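Local structure of 3-hydroxyacyl-thioester dehydratase X (Mycobacterium tuberculosis, 4OOB) at residues Leu33-Gln38 with Ile81-Ala86; Val105-Asn110 with Thr123-Gln128; Gly185-Ile190 with Pro221-Ala226. The protein catalyses the reversible hydration of trans-2-enoyl-CoA thioesters to (3R)-3-hydroxyacyl-CoA, over a broad range of chain lengths with preference for C8 to C12 substrates. All coordinates share one frame; numbering follows the deposited sequence.

Interaction 1 (Leu33-Gln38 with Ile81-Ala86); sequences LRYGNQ and IAVTDA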
ATOM      1  N   LEU A  33       3.846 -13.306  -3.219  1.00 20.76           N
ATOM      2  CA  LEU A  33       4.012 -13.556  -1.813  1.00 20.03           C
ATOM      3  C   LEU A  33       3.479 -14.967  -1.558  1.00 21.45           C
ATOM      4  O   LEU A  33       2.930 -15.600  -2.469  1.00 21.55           O
ATOM      5  CB  LEU A  33       3.226 -12.509  -1.056  1.00 20.40           C
ATOM      6  CG  LEU A  33       3.936 -11.362  -0.361  1.00 20.74           C
ATOM      7  CD1 LEU A  33       5.229 -10.876  -1.007  1.00 21.04           C
ATOM      8  CD2 LEU A  33       2.984 -10.215  -0.180  1.00 20.39           C
ATOM      9  N   ARG A  34       3.673 -15.479  -0.353  1.00 21.93           N
ATOM     10  CA  ARG A  34       3.433 -16.879  -0.073  1.00 23.37           C
ATOM     11  C   ARG A  34       1.983 -17.030   0.386  1.00 22.63           C
ATOM     12  O   ARG A  34       1.536 -16.268   1.204  1.00 22.78           O
ATOM     13  CB  ARG A  34       4.392 -17.360   1.009  1.00 25.62           C
ATOM     14  CG  ARG A  34       4.645 -18.861   0.985  1.00 29.27           C
ATOM     15  CD  ARG A  34       5.253 -19.372   2.282  1.00 30.44           C
ATOM     16  NE  ARG A  34       4.190 -19.631   3.240  1.00 34.88           N
ATOM     17  CZ  ARG A  34       3.627 -20.816   3.485  1.00 40.21           C
ATOM     18  NH1 ARG A  34       4.039 -21.930   2.866  1.00 43.79           N
ATOM     19  NH2 ARG A  34       2.643 -20.897   4.383  1.00 40.90           N
ATOM     20  N   TYR A  35       1.246 -17.968  -0.186  1.00 22.12           N
ATOM     21  CA  TYR A  35      -0.082 -18.299   0.260  1.00 22.85           C
ATOM     22  C   TYR A  35       0.048 -19.400   1.297  1.00 23.09           C
ATOM     23  O   TYR A  35       0.636 -20.432   1.012  1.00 23.81           O
ATOM     24  CB  TYR A  35      -0.966 -18.780  -0.914  1.00 24.28           C
ATOM     25  CG  TYR A  35      -2.363 -19.213  -0.480  1.00 26.46           C
ATOM     26  CD1 TYR A  35      -3.141 -18.378   0.340  1.00 26.78           C
ATOM     27  CD2 TYR A  35      -2.917 -20.454  -0.872  1.00 26.92           C
ATOM     28  CE1 TYR A  35      -4.409 -18.750   0.747  1.00 29.46           C
ATOM     29  CE2 TYR A  35      -4.190 -20.844  -0.444  1.00 28.01           C
ATOM     30  CZ  TYR A  35      -4.931 -19.987   0.366  1.00 29.82           C
ATOM     31  OH  TYR A  35      -6.195 -20.294   0.819  1.00 33.28           O
ATOM     32  N   GLY A  36      -0.541 -19.173   2.463  1.00 22.34           N
ATOM     33  CA  GLY A  36      -0.573 -20.121   3.556  1.00 24.94           C
ATOM     34  C   GLY A  36      -1.697 -19.897   4.565  1.00 27.58           C
ATOM     35  O   GLY A  36      -2.721 -19.218   4.276  1.00 28.89           O
ATOM     36  N   ASN A  37      -1.539 -20.483   5.754  1.00 30.07           N
ATOM     37  CA  ASN A  37      -2.562 -20.320   6.823  1.00 31.55           C
ATOM     38  C   ASN A  37      -2.731 -18.882   7.274  1.00 28.04           C
ATOM     39  O   ASN A  37      -3.858 -18.510   7.597  1.00 25.23           O
ATOM     40  CB  ASN A  37      -2.292 -21.202   8.077  1.00 34.32           C
ATOM     41  CG  ASN A  37      -2.230 -22.680   7.747  1.00 37.79           C
ATOM     42  OD1 ASN A  37      -2.961 -23.205   6.878  1.00 37.02           O
ATOM     43  ND2 ASN A  37      -1.320 -23.365   8.416  1.00 41.77           N
ATOM     44  N   GLN A  38      -1.628 -18.104   7.322  1.00 26.94           N
ATOM     45  CA  GLN A  38      -1.695 -16.658   7.680  1.00 26.52           C
ATOM     46  C   GLN A  38      -1.806 -15.792   6.436  1.00 24.58           C
ATOM     47  O   GLN A  38      -1.062 -15.963   5.486  1.00 23.49           O
ATOM     48  CB  GLN A  38      -0.465 -16.080   8.369  1.00 28.78           C
ATOM     49  CG  GLN A  38       0.517 -16.966   9.075  1.00 32.89           C
ATOM     50  CD  GLN A  38       0.113 -17.200  10.470  1.00 34.79           C
ATOM     51  OE1 GLN A  38       0.917 -17.117  11.403  1.00 38.61           O
ATOM     52  NE2 GLN A  38      -1.150 -17.493  10.637  1.00 37.18           N
ATOM     53  N   ILE A  81      -3.228 -12.832  11.149  1.00 28.45           N
ATOM     54  CA  ILE A  81      -4.627 -13.108  10.914  1.00 30.63           C
ATOM     55  C   ILE A  81      -4.727 -14.366  10.048  1.00 30.28           C
ATOM     56  O   ILE A  81      -4.069 -14.480   9.009  1.00 28.27           O
ATOM     57  CB  ILE A  81      -5.292 -11.920  10.198  1.00 30.58           C
ATOM     58  CG1 ILE A  81      -5.317 -10.699  11.125  1.00 30.37           C
ATOM     59  CG2 ILE A  81      -6.711 -12.272   9.762  1.00 32.74           C
ATOM     60  CD1 ILE A  81      -5.642  -9.421  10.390  1.00 28.99           C
ATOM     61  N   ALA A  82      -5.526 -15.316  10.514  1.00 29.33           N
ATOM     62  CA  ALA A  82      -5.687 -16.553   9.807  1.00 28.52           C
ATOM     63  C   ALA A  82      -6.626 -16.329   8.621  1.00 27.47           C
ATOM     64  O   ALA A  82      -7.521 -15.497   8.638  1.00 26.01           O
ATOM     65  CB  ALA A  82      -6.187 -17.673  10.727  1.00 27.95           C
ATOM     66  N   VAL A  83      -6.341 -17.042   7.552  1.00 27.70           N
ATOM     67  CA  VAL A  83      -7.229 -17.135   6.425  1.00 28.42           C
ATOM     68  C   VAL A  83      -8.638 -17.572   6.914  1.00 30.29           C
ATOM     69  O   VAL A  83      -9.654 -17.168   6.363  1.00 31.72           O
ATOM     70  CB  VAL A  83      -6.561 -18.111   5.451  1.00 28.89           C
ATOM     71  CG1 VAL A  83      -7.525 -18.699   4.452  1.00 30.33           C
ATOM     72  CG2 VAL A  83      -5.419 -17.400   4.757  1.00 28.49           C
ATOM     73  N   THR A  84      -8.688 -18.360   7.987  1.00 32.88           N
ATOM     74  CA  THR A  84      -9.956 -18.882   8.541  1.00 35.21           C
ATOM     75  C   THR A  84     -10.657 -17.917   9.489  1.00 37.02           C
ATOM     76  O   THR A  84     -11.783 -18.163   9.864  1.00 39.27           O
ATOM     77  CB  THR A  84      -9.741 -20.210   9.291  1.00 34.77           C
ATOM     78  OG1 THR A  84      -8.775 -20.051  10.340  1.00 36.10           O
ATOM     79  CG2 THR A  84      -9.226 -21.272   8.351  1.00 34.70           C
ATOM     80  N   ASP A  85      -9.999 -16.819   9.873  1.00 37.16           N
ATOM     81  CA  ASP A  85     -10.633 -15.783  10.694  1.00 34.66           C
ATOM     82  C   ASP A  85     -11.701 -14.993   9.936  1.00 33.16           C
ATOM     83  O   ASP A  85     -11.638 -14.827   8.723  1.00 32.92           O
ATOM     84  CB  ASP A  85      -9.596 -14.802  11.202  1.00 34.62           C
ATOM     85  CG  ASP A  85      -8.685 -15.397  12.222  1.00 35.76           C
ATOM     86  OD1 ASP A  85      -9.063 -16.391  12.868  1.00 40.06           O
ATOM     87  OD2 ASP A  85      -7.591 -14.842  12.418  1.00 35.70           O
ATOM     88  N   ALA A  86     -12.706 -14.540  10.669  1.00 31.25           N
ATOM     89  CA  ALA A  86     -13.572 -13.449  10.219  1.00 31.17           C
ATOM     90  C   ALA A  86     -13.073 -12.224  11.011  1.00 29.57           C
ATOM     91  O   ALA A  86     -12.491 -12.415  12.097  1.00 30.49           O
ATOM     92  CB  ALA A  86     -15.028 -13.769  10.535  1.00 30.82           C
TER

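Interaction 2 (Val105-Asn110 with Thr123-Gln128); sequences VDLVTN and TTFLHQ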
ATOM      1  N   VAL A 105      -4.773  13.272   3.973  1.00 15.06           N
ATOM      2  CA  VAL A 105      -5.627  12.802   5.050  1.00 15.58           C
ATOM      3  C   VAL A 105      -5.151  11.435   5.509  1.00 15.56           C
ATOM      4  O   VAL A 105      -4.680  10.630   4.700  1.00 17.18           O
ATOM      5  CB  VAL A 105      -7.081  12.695   4.592  1.00 15.56           C
ATOM      6  CG1 VAL A 105      -7.204  11.714   3.414  1.00 15.58           C
ATOM      7  CG2 VAL A 105      -7.944  12.259   5.753  1.00 15.81           C
ATOM      8  N   ASP A 106      -5.306  11.155   6.788  1.00 15.21           N
ATOM      9  CA  ASP A 106      -4.974   9.867   7.323  1.00 14.75           C
ATOM     10  C   ASP A 106      -6.209   9.000   7.465  1.00 14.98           C
ATOM     11  O   ASP A 106      -7.235   9.429   7.996  1.00 13.96           O
ATOM     12  CB  ASP A 106      -4.333  10.007   8.693  1.00 15.33           C
ATOM     13  CG  ASP A 106      -2.918  10.582   8.668  1.00 15.03           C
ATOM     14  OD1 ASP A 106      -2.210  10.664   7.619  1.00 14.89           O
ATOM     15  OD2 ASP A 106      -2.520  10.973   9.775  1.00 15.10           O
ATOM     16  N   LEU A 107      -6.090   7.747   7.017  1.00 15.92           N
ATOM     17  CA  LEU A 107      -7.180   6.740   7.124  1.00 16.26           C
ATOM     18  C   LEU A 107      -6.706   5.643   8.039  1.00 16.36           C
ATOM     19  O   LEU A 107      -5.748   4.973   7.730  1.00 15.30           O
ATOM     20  CB  LEU A 107      -7.484   6.168   5.757  1.00 16.69           C
ATOM     21  CG  LEU A 107      -8.455   6.908   4.827  1.00 17.54           C
ATOM     22  CD1 LEU A 107      -8.853   8.257   5.324  1.00 18.18           C
ATOM     23  CD2 LEU A 107      -7.938   7.005   3.406  1.00 17.84           C
ATOM     24  N   VAL A 108      -7.339   5.527   9.208  1.00 17.13           N
ATOM     25  CA  VAL A 108      -6.775   4.762  10.317  1.00 17.26           C
ATOM     26  C   VAL A 108      -7.714   3.574  10.460  1.00 17.99           C
ATOM     27  O   VAL A 108      -8.927   3.750  10.647  1.00 17.03           O
ATOM     28  CB  VAL A 108      -6.701   5.657  11.575  1.00 17.60           C
ATOM     29  CG1 VAL A 108      -6.190   4.922  12.790  1.00 18.07           C
ATOM     30  CG2 VAL A 108      -5.820   6.888  11.305  1.00 17.04           C
ATOM     31  N   THR A 109      -7.168   2.373  10.287  1.00 17.67           N
ATOM     32  CA  THR A 109      -7.958   1.161  10.298  1.00 17.98           C
ATOM     33  C   THR A 109      -7.506   0.187  11.412  1.00 18.31           C
ATOM     34  O   THR A 109      -6.294  -0.080  11.602  1.00 17.45           O
ATOM     35  CB  THR A 109      -7.922   0.480   8.916  1.00 17.89           C
ATOM     36  OG1 THR A 109      -8.497   1.358   7.964  1.00 19.62           O
ATOM     37  CG2 THR A 109      -8.740  -0.766   8.863  1.00 18.33           C
ATOM     38  N   ASN A 110      -8.515  -0.317  12.125  1.00 18.95           N
ATOM     39  CA  ASN A 110      -8.373  -1.316  13.181  1.00 20.63           C
ATOM     40  C   ASN A 110      -9.116  -2.587  12.755  1.00 21.23           C
ATOM     41  O   ASN A 110     -10.357  -2.577  12.577  1.00 19.71           O
ATOM     42  CB  ASN A 110      -8.950  -0.796  14.516  1.00 21.73           C
ATOM     43  CG  ASN A 110      -7.992   0.161  15.239  1.00 24.49           C
ATOM     44  OD1 ASN A 110      -7.117  -0.282  15.966  1.00 28.93           O
ATOM     45  ND2 ASN A 110      -8.133   1.476  15.003  1.00 23.94           N
ATOM     46  N   THR A 123      -2.797   4.945   6.764  1.00 12.71           N
ATOM     47  CA  THR A 123      -2.611   5.100   5.375  1.00 12.89           C
ATOM     48  C   THR A 123      -2.812   6.586   5.149  1.00 13.72           C
ATOM     49  O   THR A 123      -3.828   7.155   5.570  1.00 15.24           O
ATOM     50  CB  THR A 123      -3.734   4.381   4.598  1.00 12.62           C
ATOM     51  OG1 THR A 123      -3.577   2.962   4.737  1.00 12.43           O
ATOM     52  CG2 THR A 123      -3.763   4.821   3.099  1.00 12.18           C
ATOM     53  N   THR A 124      -1.900   7.186   4.427  1.00 13.57           N
ATOM     54  CA  THR A 124      -2.020   8.554   4.107  1.00 14.41           C
ATOM     55  C   THR A 124      -2.115   8.661   2.607  1.00 14.30           C
ATOM     56  O   THR A 124      -1.223   8.239   1.881  1.00 13.98           O
ATOM     57  CB  THR A 124      -0.793   9.294   4.673  1.00 14.46           C
ATOM     58  OG1 THR A 124      -0.846   9.184   6.089  1.00 15.32           O
ATOM     59  CG2 THR A 124      -0.808  10.726   4.351  1.00 14.50           C
ATOM     60  N   PHE A 125      -3.219   9.233   2.165  1.00 15.63           N
ATOM     61  CA  PHE A 125      -3.424   9.597   0.778  1.00 17.27           C
ATOM     62  C   PHE A 125      -3.322  11.119   0.585  1.00 16.45           C
ATOM     63  O   PHE A 125      -3.734  11.907   1.455  1.00 16.23           O
ATOM     64  CB  PHE A 125      -4.788   9.079   0.286  1.00 19.41           C
ATOM     65  CG  PHE A 125      -4.752   7.672  -0.202  1.00 22.61           C
ATOM     66  CD1 PHE A 125      -4.096   7.354  -1.374  1.00 26.90           C
ATOM     67  CD2 PHE A 125      -5.396   6.667   0.479  1.00 25.63           C
ATOM     68  CE1 PHE A 125      -4.072   6.047  -1.847  1.00 27.59           C
ATOM     69  CE2 PHE A 125      -5.348   5.360   0.026  1.00 25.45           C
ATOM     70  CZ  PHE A 125      -4.669   5.045  -1.120  1.00 25.68           C
ATOM     71  N   LEU A 126      -2.691  11.489  -0.528  1.00 15.64           N
ATOM     72  CA  LEU A 126      -2.635  12.862  -1.062  1.00 15.34           C
ATOM     73  C   LEU A 126      -3.700  12.964  -2.154  1.00 15.17           C
ATOM     74  O   LEU A 126      -3.664  12.228  -3.181  1.00 13.83           O
ATOM     75  CB  LEU A 126      -1.252  13.193  -1.670  1.00 15.36           C
ATOM     76  CG  LEU A 126      -1.085  14.603  -2.299  1.00 15.26           C
ATOM     77  CD1 LEU A 126      -1.037  15.697  -1.247  1.00 15.51           C
ATOM     78  CD2 LEU A 126       0.141  14.693  -3.166  1.00 15.45           C
ATOM     79  N   HIS A 127      -4.692  13.803  -1.888  1.00 15.77           N
ATOM     80  CA  HIS A 127      -5.692  14.136  -2.876  1.00 16.42           C
ATOM     81  C   HIS A 127      -5.295  15.395  -3.610  1.00 16.12           C
ATOM     82  O   HIS A 127      -5.356  16.495  -3.072  1.00 16.85           O
ATOM     83  CB  HIS A 127      -7.028  14.286  -2.200  1.00 17.45           C
ATOM     84  CG  HIS A 127      -7.500  13.013  -1.568  1.00 18.95           C
ATOM     85  ND1 HIS A 127      -7.890  11.917  -2.311  1.00 19.56           N
ATOM     86  CD2 HIS A 127      -7.644  12.657  -0.273  1.00 20.25           C
ATOM     87  CE1 HIS A 127      -8.258  10.946  -1.501  1.00 19.15           C
ATOM     88  NE2 HIS A 127      -8.111  11.365  -0.261  1.00 20.56           N
ATOM     89  N   GLN A 128      -4.896  15.237  -4.850  1.00 15.78           N
ATOM     90  CA  GLN A 128      -4.336  16.356  -5.581  1.00 15.63           C
ATOM     91  C   GLN A 128      -5.321  17.511  -5.746  1.00 15.55           C
ATOM     92  O   GLN A 128      -6.556  17.324  -5.965  1.00 14.88           O
ATOM     93  CB  GLN A 128      -3.849  15.929  -6.962  1.00 16.17           C
ATOM     94  CG  GLN A 128      -3.073  14.637  -7.050  1.00 16.89           C
ATOM     95  CD  GLN A 128      -2.274  14.525  -8.345  1.00 17.72           C
ATOM     96  OE1 GLN A 128      -2.307  13.496  -9.049  1.00 19.18           O
ATOM     97  NE2 GLN A 128      -1.604  15.593  -8.691  1.00 17.31           N
TER

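Interaction 3 (Gly185-Ile190 with Pro221-Ala226); sequences GFPTVI and PVLLPA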
ATOM      1  N   GLY A 185      -1.825  14.009 -14.254  1.00 17.68           N
ATOM      2  CA  GLY A 185      -0.433  14.469 -14.269  1.00 17.85           C
ATOM      3  C   GLY A 185       0.598  13.395 -14.536  1.00 17.88           C
ATOM      4  O   GLY A 185       1.755  13.644 -14.375  1.00 18.71           O
ATOM      5  N   PHE A 186       0.196  12.182 -14.927  1.00 17.76           N
ATOM      6  CA  PHE A 186       1.150  11.108 -15.106  1.00 16.97           C
ATOM      7  C   PHE A 186       1.289  10.761 -16.549  1.00 17.99           C
ATOM      8  O   PHE A 186       0.286  10.595 -17.211  1.00 17.77           O
ATOM      9  CB  PHE A 186       0.666   9.864 -14.386  1.00 16.43           C
ATOM     10  CG  PHE A 186       0.586  10.043 -12.899  1.00 16.47           C
ATOM     11  CD1 PHE A 186       1.742  10.171 -12.157  1.00 16.19           C
ATOM     12  CD2 PHE A 186      -0.643  10.149 -12.258  1.00 15.55           C
ATOM     13  CE1 PHE A 186       1.675  10.347 -10.789  1.00 16.53           C
ATOM     14  CE2 PHE A 186      -0.713  10.314 -10.912  1.00 15.62           C
ATOM     15  CZ  PHE A 186       0.446  10.426 -10.161  1.00 15.75           C
ATOM     16  N   PRO A 187       2.525  10.541 -17.020  1.00 18.75           N
ATOM     17  CA  PRO A 187       2.700  10.285 -18.459  1.00 19.64           C
ATOM     18  C   PRO A 187       2.348   8.894 -18.913  1.00 20.73           C
ATOM     19  O   PRO A 187       2.216   8.687 -20.096  1.00 21.55           O
ATOM     20  CB  PRO A 187       4.189  10.559 -18.689  1.00 19.48           C
ATOM     21  CG  PRO A 187       4.828  10.286 -17.352  1.00 19.52           C
ATOM     22  CD  PRO A 187       3.817  10.754 -16.330  1.00 19.05           C
ATOM     23  N   THR A 188       2.266   7.921 -18.010  1.00 21.84           N
ATOM     24  CA  THR A 188       1.707   6.613 -18.332  1.00 22.24           C
ATOM     25  C   THR A 188       0.945   6.160 -17.105  1.00 21.13           C
ATOM     26  O   THR A 188       0.953   6.844 -16.064  1.00 20.67           O
ATOM     27  CB  THR A 188       2.806   5.554 -18.636  1.00 24.24           C
ATOM     28  OG1 THR A 188       3.476   5.151 -17.419  1.00 26.16           O
ATOM     29  CG2 THR A 188       3.809   6.078 -19.516  1.00 24.91           C
ATOM     30  N   VAL A 189       0.338   4.986 -17.209  1.00 20.02           N
ATOM     31  CA  VAL A 189      -0.292   4.317 -16.063  1.00 18.92           C
ATOM     32  C   VAL A 189       0.768   4.011 -15.016  1.00 18.18           C
ATOM     33  O   VAL A 189       1.924   3.872 -15.366  1.00 18.21           O
ATOM     34  CB  VAL A 189      -0.975   3.036 -16.530  1.00 19.20           C
ATOM     35  CG1 VAL A 189      -2.214   3.412 -17.322  1.00 19.65           C
ATOM     36  CG2 VAL A 189      -0.034   2.196 -17.419  1.00 19.04           C
ATOM     37  N   ILE A 190       0.406   3.968 -13.731  1.00 17.31           N
ATOM     38  CA  ILE A 190       1.395   3.781 -12.675  1.00 16.17           C
ATOM     39  C   ILE A 190       0.963   2.637 -11.768  1.00 14.38           C
ATOM     40  O   ILE A 190      -0.202   2.378 -11.682  1.00 13.40           O
ATOM     41  CB  ILE A 190       1.634   5.083 -11.856  1.00 17.40           C
ATOM     42  CG1 ILE A 190       0.418   5.382 -11.016  1.00 17.23           C
ATOM     43  CG2 ILE A 190       2.017   6.237 -12.789  1.00 18.64           C
ATOM     44  CD1 ILE A 190       0.382   6.676 -10.240  1.00 17.58           C
ATOM     45  N   PRO A 221       6.693   7.910  -8.532  1.00 19.03           N
ATOM     46  CA  PRO A 221       5.684   7.004  -9.032  1.00 18.65           C
ATOM     47  C   PRO A 221       6.306   5.918  -9.888  1.00 18.03           C
ATOM     48  O   PRO A 221       7.350   6.115 -10.465  1.00 18.50           O
ATOM     49  CB  PRO A 221       4.755   7.920  -9.841  1.00 20.09           C
ATOM     50  CG  PRO A 221       5.617   9.085 -10.243  1.00 21.43           C
ATOM     51  CD  PRO A 221       6.462   9.293  -9.014  1.00 20.96           C
ATOM     52  N   VAL A 222       5.727   4.742  -9.881  1.00 17.48           N
ATOM     53  CA  VAL A 222       6.314   3.633 -10.573  1.00 18.04           C
ATOM     54  C   VAL A 222       5.632   3.591 -11.909  1.00 18.67           C
ATOM     55  O   VAL A 222       4.465   3.085 -12.012  1.00 17.30           O
ATOM     56  CB  VAL A 222       6.111   2.368  -9.751  1.00 18.98           C
ATOM     57  CG1 VAL A 222       6.481   1.112 -10.549  1.00 19.21           C
ATOM     58  CG2 VAL A 222       6.942   2.480  -8.452  1.00 19.23           C
ATOM     59  N   LEU A 223       6.285   4.228 -12.906  1.00 18.54           N
ATOM     60  CA  LEU A 223       5.732   4.318 -14.261  1.00 19.26           C
ATOM     61  C   LEU A 223       5.908   3.013 -14.926  1.00 19.15           C
ATOM     62  O   LEU A 223       6.942   2.420 -14.781  1.00 19.42           O
ATOM     63  CB  LEU A 223       6.423   5.357 -15.112  1.00 21.55           C
ATOM     64  CG  LEU A 223       6.372   6.797 -14.614  1.00 22.83           C
ATOM     65  CD1 LEU A 223       7.216   7.611 -15.622  1.00 23.36           C
ATOM     66  CD2 LEU A 223       4.939   7.294 -14.502  1.00 22.17           C
ATOM     67  N   LEU A 224       4.882   2.533 -15.624  1.00 19.16           N
ATOM     68  CA  LEU A 224       4.886   1.147 -16.140  1.00 19.20           C
ATOM     69  C   LEU A 224       5.141   1.186 -17.664  1.00 19.45           C
ATOM     70  O   LEU A 224       4.773   2.165 -18.309  1.00 20.18           O
ATOM     71  CB  LEU A 224       3.559   0.447 -15.824  1.00 18.46           C
ATOM     72  CG  LEU A 224       2.988   0.495 -14.396  1.00 17.16           C
ATOM     73  CD1 LEU A 224       1.620  -0.163 -14.355  1.00 16.61           C
ATOM     74  CD2 LEU A 224       3.907  -0.239 -13.413  1.00 18.37           C
ATOM     75  N   PRO A 225       5.802   0.155 -18.223  1.00 19.82           N
ATOM     76  CA  PRO A 225       6.479  -0.955 -17.508  1.00 20.00           C
ATOM     77  C   PRO A 225       7.679  -0.451 -16.680  1.00 20.24           C
ATOM     78  O   PRO A 225       8.353   0.488 -17.067  1.00 20.61           O
ATOM     79  CB  PRO A 225       7.000  -1.847 -18.655  1.00 21.20           C
ATOM     80  CG  PRO A 225       7.106  -0.906 -19.845  1.00 20.77           C
ATOM     81  CD  PRO A 225       5.910  -0.009 -19.686  1.00 20.16           C
ATOM     82  N   ALA A 226       7.928  -1.071 -15.547  1.00 20.60           N
ATOM     83  CA  ALA A 226       8.993  -0.648 -14.656  1.00 20.14           C
ATOM     84  C   ALA A 226       9.937  -1.814 -14.409  1.00 20.27           C
ATOM     85  O   ALA A 226       9.513  -2.954 -14.118  1.00 18.21           O
ATOM     86  CB  ALA A 226       8.415  -0.184 -13.338  1.00 19.98           C
TER

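Interaction 1 (Leu33-Gln38 with Ile81-Ala86)
V83 holds CG1 anti to its backbone N (chi1 160°), which leaves CG2 beside that N and aimed at the loop of Y35, G36 and N37. Y35, its first torsion extended (chi1 177°), carries its ring toward V83, with Y35 OH 4.2 Å from V83 CG1 and the two side chains crossing at about a right angle. A hydrogen bond runs from V83 N to N37 O (2.9 Å), almost straight at 176°. Alongside it V83 CG2 comes to 3.3 Å from G36 O. Q38 and A82 form a single bridge, framed by the V83 N to N37 O bond and the backbone pairing of I81 with V39; CA-H...O contacts from A82 CA to N37 O (3.5 Å) and from Q38 CA to I81 O lie between. The type I turn A82-D85 is closed by D85 N to A82 O, and D85 OD2 returns to accept A82 N from above the carboxylate plane; R79 forms a salt bridge to the same oxygen. The contact thus joins the loop after helix 21-31 to the loop before strand 86-99 through backbone hydrogen bonding, with V83 as its apolar centre.

Interaction 2 (Val105-Asn110 with Thr123-Gln128)
This is the pairing of two neighbouring antiparallel strands, 102-113 and 116-128, which form a beta hairpin inside the curved sheet of the hot-dog fold; the contact is buried. The axes of segments 105-110 and 123-128 run at 151° to each other and approach to 4.7 Å. V105 with F125 and L107 with T123 are hydrogen-bonded pairs, each joined by two backbone bonds; the shortest is L107 N to T123 O (2.7 Å). Between them lies the non-hydrogen-bonded pair D106 and T124, whose CA atoms are 4.6 Å apart. V105, L107, T123 and F125 share one face. There L107 CD2 meets the edge of the F125 ring in its plane, 3.9 Å from F125 CD2, and V105 CG1 stands at the edge of the H127 imidazole, 3.8 Å from H127 NE2. Helix 43-57 packs on this face, V52 against L107, F45 against T123 and F49 against F125. The opposite face carries D106 and T124, lying side by side and pointing the same way. R97 forms a salt bridge to D106 OD1, and N95 bonds OD2, so the buried carboxylate is met at both oxygens. With its OG1 anti to the carbonyl carbon (chi1 -64°), T124 donates from OG1 to D106 OD1, at a modelled 2.5 Å and from 39° above the carboxylate plane.

Interaction 3 (Gly185-Ile190 with Pro221-Ala226)
L223 reaches into the loop 185-190 from its CB outward. CB lies 3.7 Å from T188 OG1; beyond CG the chain forks, and CD1 takes the outer course to P187 CG (4.0 Å), the two side chains crossing at about a right angle. CD2 turns inward to I190 CG2 (3.5 Å). I190 and L223 form a single beta bridge, with I190 CA 3.2 Å from V222 O in a CA-H...O contact. I190 sets its CG2 beside its backbone N (CG1 at chi1 70°), and sends CD1 over the centre of one face of the F186 ring, 3.7 Å above the plane. F186 in turn meets P221, its CE1 4.0 Å from P221 CB, so P187, L223, I190, F186 and P221 form one continuous apolar patch. Its polar counterpart is V189 O. L224 N gives it a long hydrogen bond (3.3 Å, 152°) and T188 OG1 a shorter one (2.9 Å), so two donors grip one carbonyl. L224 CD1 packs near V189 CG2, and the same leucine runs on to P158 and I161 of helix 158-167. A Schellman motif with G185 as C-prime residue ends helix 178-183 just before this loop. The contact ties that loop to the one entering strand 226-234: within the two segments the one backbone bond is long, V222 pairs with A191 just beyond, and the apolar side chains add to this hold.

Along the chain the contacts come in series: interaction 1, then 2, then 3. Interaction 2 is strand pairing within the antiparallel sheet, while interactions 1 and 3 join loops on opposite sides of the chain's centre, their own centres 31 Å apart. Interaction 1 is centred 25 Å from interaction 2 without touching it; interaction 3, centred 21 Å from interaction 2, does touch it, where Q128 packs on F186. Read inward from its outermost strands 12-18 and 152-156, the sheet has the same strand order, consistent with two hot-dog halves joined edge to edge in one chain. Interactions 1 and 2 then belong to the N-terminal half, sharing neighbouring strand 86-99, and interaction 3 to the C-terminal, MaoC-like half.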